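Local coordinates for protein MymaA.19257.a.B3 (Mycobacterium marinum, PDB 6Q10) that is of unknown function but is probably a membrane-tethered, secreted mycobacterial protein whose soluble part, the piece in this crystal, holds a LytR_C family domain, at residues T20-A25 and G84-A89; K31-N36 and Q58-N63; L35-R40 and D111-T116; V91-P96 and A129-L134. All blocks are in the same frame, centred on the assembly; numbering follows the deposited sequence. Where two conformers were deposited one is given.

In the fold
Contacts 2 and 3 share Leu35 and Asn36 and flank strand 32-36 in one mixed sheet, centres about 10 Å apart: contact 2 adds the parallel edge strand 60-63, contact 3 the parallel strand 110-114. Contacts 1 and 4, centres also about 10 Å apart, both use helix 85-94, which receives the N-terminal loop at its start and segment 129-134 near its end. Along the chain, contact 1 spans contact 2, and contact 4 opens after both have closed; contact 3 starts with contact 2, its segments alternating with those of contacts 1 and 4. Val32 and Leu112 both touch Val91, so the helix lies against the sheet. A disulfide, Cys97 to Cys155, fastens the chain's end to this core.

Contact 1 (T20-A25 and G84-A89); sequences TDVTPA and GQATAA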
# COMPACT_ATOMS: atom_id res chain seq x y z
N THR A 20 -9.43 0.20 -8.18
CA THR A 20 -10.47 0.94 -7.47
C THR A 20 -11.67 0.07 -7.15
O THR A 20 -12.37 0.32 -6.16
CB THR A 20 -10.90 2.14 -8.32
OG1 THR A 20 -9.78 3.02 -8.43
CG2 THR A 20 -12.06 2.88 -7.67
N ASP A 21 -11.89 -1.00 -7.91
CA ASP A 21 -13.02 -1.88 -7.66
C ASP A 21 -12.74 -2.96 -6.62
O ASP A 21 -13.66 -3.72 -6.30
CB ASP A 21 -13.47 -2.54 -8.97
CG ASP A 21 -14.21 -1.58 -9.88
OD1 ASP A 21 -14.74 -0.57 -9.37
OD2 ASP A 21 -14.25 -1.82 -11.10
N VAL A 22 -11.53 -3.04 -6.08
CA VAL A 22 -11.20 -4.05 -5.08
C VAL A 22 -11.59 -3.54 -3.69
O VAL A 22 -11.23 -2.43 -3.30
CB VAL A 22 -9.71 -4.39 -5.14
CG1 VAL A 22 -9.32 -5.36 -3.98
CG2 VAL A 22 -9.36 -4.97 -6.52
N THR A 23 -12.34 -4.34 -2.95
CA THR A 23 -12.66 -3.98 -1.57
C THR A 23 -11.41 -4.13 -0.71
O THR A 23 -10.83 -5.23 -0.67
CB THR A 23 -13.77 -4.85 -1.03
OG1 THR A 23 -14.93 -4.68 -1.84
CG2 THR A 23 -14.09 -4.45 0.39
N PRO A 24 -10.96 -3.08 -0.02
CA PRO A 24 -9.74 -3.20 0.79
C PRO A 24 -9.96 -4.16 1.94
O PRO A 24 -11.06 -4.29 2.49
CB PRO A 24 -9.46 -1.78 1.29
CG PRO A 24 -10.39 -0.88 0.52
CD PRO A 24 -11.48 -1.70 -0.09
N ALA A 25 -8.86 -4.83 2.30
CA ALA A 25 -8.82 -5.74 3.44
C ALA A 25 -9.01 -5.02 4.76
O ALA A 25 -8.65 -3.85 4.92
CB ALA A 25 -7.45 -6.44 3.48
N GLY A 84 -3.31 -11.38 -2.55
CA GLY A 84 -3.05 -10.25 -1.70
C GLY A 84 -3.69 -8.97 -2.20
O GLY A 84 -3.37 -7.90 -1.67
N GLN A 85 -4.58 -9.06 -3.18
CA GLN A 85 -5.04 -7.82 -3.82
C GLN A 85 -5.84 -6.95 -2.85
O GLN A 85 -5.76 -5.72 -2.94
CB GLN A 85 -5.84 -8.12 -5.09
CG GLN A 85 -7.18 -8.77 -4.92
CD GLN A 85 -7.90 -8.92 -6.26
OE1 GLN A 85 -7.28 -8.81 -7.32
NE2 GLN A 85 -9.21 -9.15 -6.21
N ALA A 86 -6.62 -7.54 -1.93
CA ALA A 86 -7.35 -6.68 -0.99
C ALA A 86 -6.42 -5.98 -0.02
O ALA A 86 -6.66 -4.83 0.35
CB ALA A 86 -8.40 -7.49 -0.22
N THR A 87 -5.34 -6.65 0.41
CA THR A 87 -4.35 -5.96 1.21
C THR A 87 -3.71 -4.83 0.42
O THR A 87 -3.52 -3.72 0.94
CB THR A 87 -3.30 -6.95 1.69
OG1 THR A 87 -3.94 -7.85 2.61
CG2 THR A 87 -2.18 -6.22 2.40
N ALA A 88 -3.37 -5.09 -0.84
CA ALA A 88 -2.77 -4.03 -1.64
C ALA A 88 -3.73 -2.85 -1.77
O ALA A 88 -3.29 -1.69 -1.75
CB ALA A 88 -2.40 -4.58 -3.02
N ALA A 89 -5.03 -3.12 -1.88
CA ALA A 89 -6.01 -2.03 -1.98
C ALA A 89 -6.01 -1.20 -0.71
O ALA A 89 -6.20 0.03 -0.76
CB ALA A 89 -7.40 -2.60 -2.24
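The carbonyl of Ala86 is approached from above its plane by the loop 20-25. Ala25 N donates to Ala86 O over 2.9 Å; the bond is straight at hydrogen (163°), but the donor stands 65° out of the carbonyl plane. The same oxygen is touched by Pro24 CA at 3.5 Å in a CA-H...O contact. The other flat group, the Gln85 amide, takes little part: NE2 merely lies near Val22 CG2 at van der Waals distance.

The puckered ring of Pro24 packs by its CB, 4.2 Å from Ala89 CB; the proline side chain also touches Leu93, Leu134 and Ile147. Val22 makes the largest single contribution to the packing. Its CG1, set opposite the backbone N (chi1 174°), packs against both Gln85 O and the methyl of Ala89, 3.8 Å from Ala89 CB. Gln85 places CG between its own N and carbonyl carbon, and from there the extended chain crosses the valine, so that its CG packs on Val22 CG1. Small residues suit the helix surface: Ala86 CB sits 3.3 Å from Thr23 O, a close approach made by a bare methyl, while Ala25 CB rests beside the Ala86 carbonyl and 3.9 Å from Thr87 OG1.

The contact thus lays an irregular loop across the first turn of helix 85-94, whose N-cap is Gly84. One backbone hydrogen bond fixes the loop's position, and methyl-sized contacts fill in around it; with no charged pair involved, the fit depends mainly on shape.

Contact 2 (K31-N36 and Q58-N63); sequences KVRVLN and QPTAAN
Val34 and Asn36 send their backbone N-H groups to Thr60 O and Ala62 O, and Val32 and Val34 return their carbonyls to the N-H groups of Thr60 and Ala62. These four hydrogen bonds make a regular parallel ladder. The shortest joins Asn36 N to Ala62 O at 2.8 Å. The longest joins Thr60 N to Val32 O at 3.1 Å. CA-H...O contacts supplement the ladder: Ala61 CA lies 3.3 Å from Val34 O, and Leu35 CA approaches Ala62 O as closely.

The strands run at 24° to each other. Helix 43-54 connects them, so strand, helix and strand form a beta-alpha-beta unit, with 60-63 as the outermost strand on its side of the sheet.

Apolar contacts divide between the two faces. On the face carrying Val34, facing helix 43-54, Val34 CG2 lies alongside the Pro59 ring, 4.1 Å from its CB; branched valine and rigid proline suit a place shared with Leu51. On the other face Leu35 CD2 reaches Ala62 CB at 4.1 Å, where Ala62 offers only a methyl on the exposed edge strand.

Polar side chains run side by side. Thr60 holds OG1 between its N and carbonyl carbon (chi1 73°), which sets that oxygen against the aliphatic stem of Arg33, 3.3 Å from Arg33 CG. The extended arginine carries its guanidinium onward to a salt bridge with Asp111. Asn36 and Asn63 also point the same way, amide planes 71° apart; Asn63 OD1 touches Asn36 CB at 3.7 Å, whereas Asn36 OD1 accepts from Ser38 N and Gly39 N, in the turn that Asn36 itself begins.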
# COMPACT_ATOMS: atom_id res chain seq x y z
N LYS A 31 -0.73 -8.62 5.61
CA LYS A 31 0.66 -9.07 5.75
C LYS A 31 1.51 -8.16 4.86
O LYS A 31 1.80 -8.51 3.71
CB LYS A 31 0.78 -10.52 5.36
N VAL A 32 1.93 -7.02 5.39
CA VAL A 32 2.66 -6.00 4.62
C VAL A 32 4.13 -5.97 5.00
O VAL A 32 4.50 -6.04 6.18
CB VAL A 32 2.02 -4.61 4.85
CG1 VAL A 32 2.80 -3.51 4.16
CG2 VAL A 32 0.60 -4.60 4.34
N ARG A 33 4.99 -5.86 3.98
CA ARG A 33 6.42 -5.64 4.13
C ARG A 33 6.72 -4.29 3.54
O ARG A 33 6.34 -4.03 2.40
CB ARG A 33 7.23 -6.69 3.37
CG ARG A 33 6.95 -8.11 3.70
CD ARG A 33 8.04 -8.97 3.04
NE ARG A 33 7.77 -10.40 3.13
CZ ARG A 33 7.07 -11.09 2.22
NH1 ARG A 33 6.58 -10.47 1.15
NH2 ARG A 33 6.86 -12.39 2.39
N VAL A 34 7.40 -3.42 4.29
CA VAL A 34 7.84 -2.12 3.78
C VAL A 34 9.30 -2.26 3.36
O VAL A 34 10.14 -2.69 4.15
CB VAL A 34 7.68 -1.01 4.82
CG1 VAL A 34 8.04 0.34 4.19
CG2 VAL A 34 6.24 -1.00 5.35
N LEU A 35 9.59 -1.96 2.10
CA LEU A 35 10.92 -2.15 1.52
C LEU A 35 11.48 -0.80 1.11
O LEU A 35 10.83 -0.05 0.38
CB LEU A 35 10.88 -3.11 0.31
CG LEU A 35 10.30 -4.51 0.60
CD1 LEU A 35 10.26 -5.35 -0.64
CD2 LEU A 35 11.12 -5.21 1.70
N ASN A 36 12.68 -0.50 1.58
CA ASN A 36 13.36 0.75 1.28
C ASN A 36 14.01 0.67 -0.09
O ASN A 36 14.94 -0.12 -0.29
CB ASN A 36 14.41 1.03 2.36
CG ASN A 36 15.16 2.34 2.15
OD1 ASN A 36 15.58 2.66 1.03
ND2 ASN A 36 15.34 3.09 3.23
N GLN A 58 1.40 -5.56 12.37
CA GLN A 58 2.75 -5.01 12.35
C GLN A 58 3.49 -5.34 11.05
O GLN A 58 3.82 -6.51 10.81
CB GLN A 58 3.56 -5.53 13.53
CG GLN A 58 5.06 -5.25 13.42
CD GLN A 58 5.44 -3.84 13.81
OE1 GLN A 58 5.62 -3.55 15.00
NE2 GLN A 58 5.58 -2.95 12.83
N PRO A 59 3.77 -4.36 10.22
CA PRO A 59 4.51 -4.65 8.99
C PRO A 59 5.98 -4.86 9.28
O PRO A 59 6.51 -4.46 10.31
CB PRO A 59 4.30 -3.39 8.13
CG PRO A 59 3.09 -2.79 8.66
CD PRO A 59 3.13 -3.03 10.14
N THR A 60 6.64 -5.52 8.34
CA THR A 60 8.08 -5.72 8.44
C THR A 60 8.78 -4.55 7.72
O THR A 60 8.14 -3.75 7.03
CB THR A 60 8.46 -7.07 7.84
OG1 THR A 60 8.36 -7.01 6.42
CG2 THR A 60 7.56 -8.16 8.34
N ALA A 61 10.08 -4.42 7.95
CA ALA A 61 10.81 -3.34 7.28
C ALA A 61 12.20 -3.80 6.89
O ALA A 61 12.96 -4.28 7.74
CB ALA A 61 10.94 -2.09 8.16
N ALA A 62 12.54 -3.61 5.62
CA ALA A 62 13.83 -4.08 5.12
C ALA A 62 14.23 -3.27 3.89
O ALA A 62 13.55 -2.33 3.49
CB ALA A 62 13.77 -5.57 4.80
N ASN A 63 15.34 -3.66 3.27
CA ASN A 63 15.74 -3.06 2.01
C ASN A 63 15.11 -3.81 0.83
O ASN A 63 14.90 -5.02 0.87
CB ASN A 63 17.25 -3.05 1.85
CG ASN A 63 17.95 -1.99 2.71
OD1 ASN A 63 17.31 -1.09 3.23
ND2 ASN A 63 19.29 -2.07 2.81

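Contact 3 (L35-R40 and D111-T116); sequences LNASGR and DLVLGT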
# COMPACT_ATOMS: atom_id res chain seq x y z
N LEU A 35 9.59 -1.96 2.10
CA LEU A 35 10.92 -2.15 1.52
C LEU A 35 11.48 -0.80 1.11
O LEU A 35 10.83 -0.05 0.38
CB LEU A 35 10.88 -3.11 0.31
CG LEU A 35 10.30 -4.51 0.60
CD1 LEU A 35 10.26 -5.35 -0.64
CD2 LEU A 35 11.12 -5.21 1.70
N ASN A 36 12.68 -0.50 1.58
CA ASN A 36 13.36 0.75 1.28
C ASN A 36 14.01 0.67 -0.09
O ASN A 36 14.94 -0.12 -0.29
CB ASN A 36 14.41 1.03 2.36
CG ASN A 36 15.16 2.34 2.15
OD1 ASN A 36 15.58 2.66 1.03
ND2 ASN A 36 15.34 3.09 3.23
N ALA A 37 13.55 1.49 -1.02
CA ALA A 37 14.25 1.72 -2.28
C ALA A 37 14.50 3.21 -2.45
O ALA A 37 14.60 3.69 -3.58
CB ALA A 37 13.47 1.15 -3.47
N SER A 38 14.51 3.95 -1.34
CA SER A 38 14.54 5.40 -1.37
C SER A 38 15.92 5.97 -1.08
O SER A 38 16.18 7.12 -1.43
CB SER A 38 13.58 5.97 -0.32
OG SER A 38 14.11 5.72 0.98
N GLY A 39 16.77 5.22 -0.40
CA GLY A 39 18.05 5.74 0.01
C GLY A 39 18.00 6.57 1.27
O GLY A 39 19.04 7.09 1.67
N ARG A 40 16.84 6.67 1.91
CA ARG A 40 16.68 7.45 3.14
C ARG A 40 16.71 6.49 4.31
O ARG A 40 15.79 5.67 4.47
CB ARG A 40 15.39 8.25 3.10
CG ARG A 40 15.44 9.32 2.04
CD ARG A 40 14.09 9.92 1.74
NE ARG A 40 14.04 10.34 0.34
CZ ARG A 40 14.71 11.38 -0.15
NH1 ARG A 40 15.47 12.12 0.64
NH2 ARG A 40 14.61 11.68 -1.44
N ASP A 111 4.17 -6.08 -0.68
CA ASP A 111 5.32 -5.22 -0.43
C ASP A 111 4.96 -3.78 -0.79
O ASP A 111 4.59 -3.51 -1.93
CB ASP A 111 6.52 -5.67 -1.27
CG ASP A 111 6.93 -7.12 -0.99
OD1 ASP A 111 6.65 -7.62 0.12
OD2 ASP A 111 7.52 -7.77 -1.87
N LEU A 112 5.12 -2.86 0.17
CA LEU A 112 5.07 -1.42 -0.07
C LEU A 112 6.52 -0.97 -0.23
O LEU A 112 7.31 -1.05 0.71
CB LEU A 112 4.39 -0.68 1.08
CG LEU A 112 4.52 0.83 1.00
CD1 LEU A 112 3.87 1.40 -0.28
CD2 LEU A 112 3.87 1.41 2.27
N VAL A 113 6.89 -0.58 -1.46
CA VAL A 113 8.26 -0.24 -1.80
C VAL A 113 8.37 1.27 -1.86
O VAL A 113 7.68 1.92 -2.66
CB VAL A 113 8.66 -0.86 -3.14
CG1 VAL A 113 10.17 -0.66 -3.38
CG2 VAL A 113 8.30 -2.35 -3.13
N LEU A 114 9.20 1.84 -1.00
CA LEU A 114 9.34 3.30 -0.90
C LEU A 114 10.37 3.76 -1.92
O LEU A 114 11.53 3.34 -1.86
CB LEU A 114 9.79 3.71 0.49
CG LEU A 114 8.86 3.09 1.55
CD1 LEU A 114 9.37 3.60 2.90
CD2 LEU A 114 7.40 3.42 1.33
N GLY A 115 9.95 4.64 -2.82
CA GLY A 115 10.88 5.26 -3.74
C GLY A 115 11.48 6.54 -3.18
O GLY A 115 11.17 7.00 -2.08
N THR A 116 12.39 7.11 -3.97
CA THR A 116 13.14 8.29 -3.52
C THR A 116 12.22 9.44 -3.17
O THR A 116 12.58 10.29 -2.34
CB THR A 116 14.13 8.75 -4.58
OG1 THR A 116 13.41 9.06 -5.79
CG2 THR A 116 15.15 7.67 -4.86
O HOH W 1 11.71 8.92 0.05
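Arg40 grips the backbone carbonyl of Thr116 with the edge of its guanidinium: NH2 donates to Thr116 O over 2.6 Å, with the oxygen close to the guanidinium plane, and NE adds a weak bond. A bend in the side chain at chi3 (-149°) turns this edge toward the carbonyl. Backbone bonds follow, Leu35 N to Leu112 O at 2.8 Å and Leu114 N to Leu35 O at 2.9 Å, with Ala37 N closing the parallel pairing on Leu114 O.

Beyond it the chain turns. Asn36 OD1 accepts from Ser38 N and, on a lone pair, from Gly39 N, an Asx turn and Asx motif; Ser38 OG takes Arg40 N at 3.0 Å in an ST turn and also hydrogen-bonds to Gln43 OE1. Glycine suits position 39, where phi is positive (82°).

Packing surrounds these bonds. Ala37 CB rests 3.8 Å from Val113 CG1, Thr116 CG2 nudges Ser38 O at 3.6 Å, and Leu35 CD1 lies against the Asp111 carboxylate, 3.8 Å from Asp111 CG, while Asp111 OD2 pairs with Arg105.

Strand 110-114 is flanked by 32-36, parallel to it, and on its other side by 76-80, antiparallel; Leu112 and Leu114 touch Val47 of helix 43-54.

Contact 4 (V91-P96 and A129-L134); sequences VWLVAP and AVLSSL
Leu93 drives its CD1 methyl into a cluster of three residues from 129-134. The tightest point is Leu93 CD1 against Val130 CG1 at 3.6 Å, the two side chains crossing at about a right angle. Leu93 and Leu134 instead reach toward each other tip to tip, with Leu93 CD1 3.9 Å from Leu134 CD1, and Leu131 CD2 comes in more loosely at 4.2 Å from Leu93 CD1. Val130 sets CG1 opposite its backbone N (chi1 177°), which presents that methyl to the leucine. One step along the chain, Val94 CG1 meets Leu131 CD1 obliquely at 3.9 Å, so Leu131 uses one methyl for each neighbour.

This cluster is buried, and Val130 also touches Leu146 and Ile147 of helix 144-153. Elsewhere the segments stand well apart: even the nearest CA atoms, those of Leu93 and Leu131, are 8.2 Å from each other. Ser132, on the solvent-exposed side of its helix, plays no part; its OG bonds back to Ala129 O at 2.6 Å, a local use that suits serine there.

Segments 91-96 and 129-134 thus meet through branched aliphatic side chains, an apolar contact made by few methyls, whose hold should come chiefly from the exclusion of water and close fit.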
# COMPACT_ATOMS: atom_id res chain seq x y z
N VAL A 91 -3.37 -0.85 1.42
CA VAL A 91 -2.14 -0.06 1.40
C VAL A 91 -2.27 1.11 0.43
O VAL A 91 -1.78 2.22 0.70
CB VAL A 91 -0.94 -0.96 1.03
CG1 VAL A 91 0.34 -0.13 0.98
CG2 VAL A 91 -0.81 -2.08 2.07
N TRP A 92 -2.93 0.90 -0.71
CA TRP A 92 -3.02 1.95 -1.72
C TRP A 92 -3.80 3.17 -1.23
O TRP A 92 -3.61 4.27 -1.75
CB TRP A 92 -3.65 1.34 -2.98
CG TRP A 92 -3.51 2.10 -4.26
CD1 TRP A 92 -2.43 2.80 -4.70
CD2 TRP A 92 -4.51 2.19 -5.28
NE1 TRP A 92 -2.69 3.32 -5.96
CE2 TRP A 92 -3.98 2.98 -6.32
CE3 TRP A 92 -5.81 1.72 -5.39
CZ2 TRP A 92 -4.71 3.27 -7.47
CZ3 TRP A 92 -6.54 2.01 -6.54
CH2 TRP A 92 -5.97 2.77 -7.56
N LEU A 93 -4.69 2.98 -0.25
CA LEU A 93 -5.38 4.12 0.35
C LEU A 93 -4.41 5.12 0.95
O LEU A 93 -4.62 6.33 0.86
CB LEU A 93 -6.33 3.62 1.44
CG LEU A 93 -7.50 2.81 0.92
CD1 LEU A 93 -8.18 2.15 2.12
CD2 LEU A 93 -8.50 3.69 0.15
N VAL A 94 -3.36 4.62 1.62
CA VAL A 94 -2.44 5.50 2.33
C VAL A 94 -1.16 5.73 1.55
O VAL A 94 -0.37 6.60 1.93
CB VAL A 94 -2.16 4.97 3.76
CG1 VAL A 94 -3.46 5.05 4.60
CG2 VAL A 94 -1.63 3.52 3.73
N ALA A 95 -0.95 5.02 0.44
CA ALA A 95 0.15 5.30 -0.49
C ALA A 95 -0.42 5.42 -1.90
O ALA A 95 -0.11 4.62 -2.79
CB ALA A 95 1.20 4.18 -0.42
N PRO A 96 -1.29 6.41 -2.13
CA PRO A 96 -2.09 6.40 -3.36
C PRO A 96 -1.32 6.72 -4.62
O PRO A 96 -1.89 6.53 -5.71
CB PRO A 96 -3.16 7.47 -3.08
CG PRO A 96 -2.48 8.42 -2.09
CD PRO A 96 -1.69 7.48 -1.20
N ALA A 129 -12.05 8.09 6.88
CA ALA A 129 -13.36 7.45 6.89
C ALA A 129 -13.28 6.03 6.37
O ALA A 129 -13.84 5.10 6.97
CB ALA A 129 -14.35 8.28 6.06
N VAL A 130 -12.58 5.82 5.25
CA VAL A 130 -12.47 4.46 4.73
C VAL A 130 -11.71 3.57 5.72
O VAL A 130 -12.12 2.43 5.99
CB VAL A 130 -11.81 4.47 3.34
CG1 VAL A 130 -11.62 3.02 2.81
CG2 VAL A 130 -12.64 5.27 2.34
N LEU A 131 -10.58 4.05 6.25
CA LEU A 131 -9.80 3.22 7.17
C LEU A 131 -10.63 2.80 8.39
O LEU A 131 -10.49 1.68 8.88
CB LEU A 131 -8.53 3.93 7.64
CG LEU A 131 -7.48 4.22 6.58
CD1 LEU A 131 -6.37 5.07 7.17
CD2 LEU A 131 -6.92 2.90 6.04
N SER A 132 -11.51 3.68 8.88
CA SER A 132 -12.35 3.31 10.02
C SER A 132 -13.23 2.09 9.72
O SER A 132 -13.54 1.31 10.64
CB SER A 132 -13.20 4.51 10.45
OG SER A 132 -14.27 4.77 9.56
N SER A 133 -13.65 1.90 8.46
CA SER A 133 -14.43 0.73 8.07
C SER A 133 -13.61 -0.53 7.95
O SER A 133 -14.18 -1.61 7.71
CB SER A 133 -15.12 0.96 6.73
OG SER A 133 -15.89 2.13 6.78
N LEU A 134 -12.28 -0.43 8.08
CA LEU A 134 -11.36 -1.55 7.97
C LEU A 134 -10.78 -1.92 9.33
O LEU A 134 -9.78 -2.64 9.41
CB LEU A 134 -10.25 -1.21 6.97
CG LEU A 134 -10.78 -0.71 5.62
CD1 LEU A 134 -9.58 -0.36 4.71
CD2 LEU A 134 -11.64 -1.77 4.96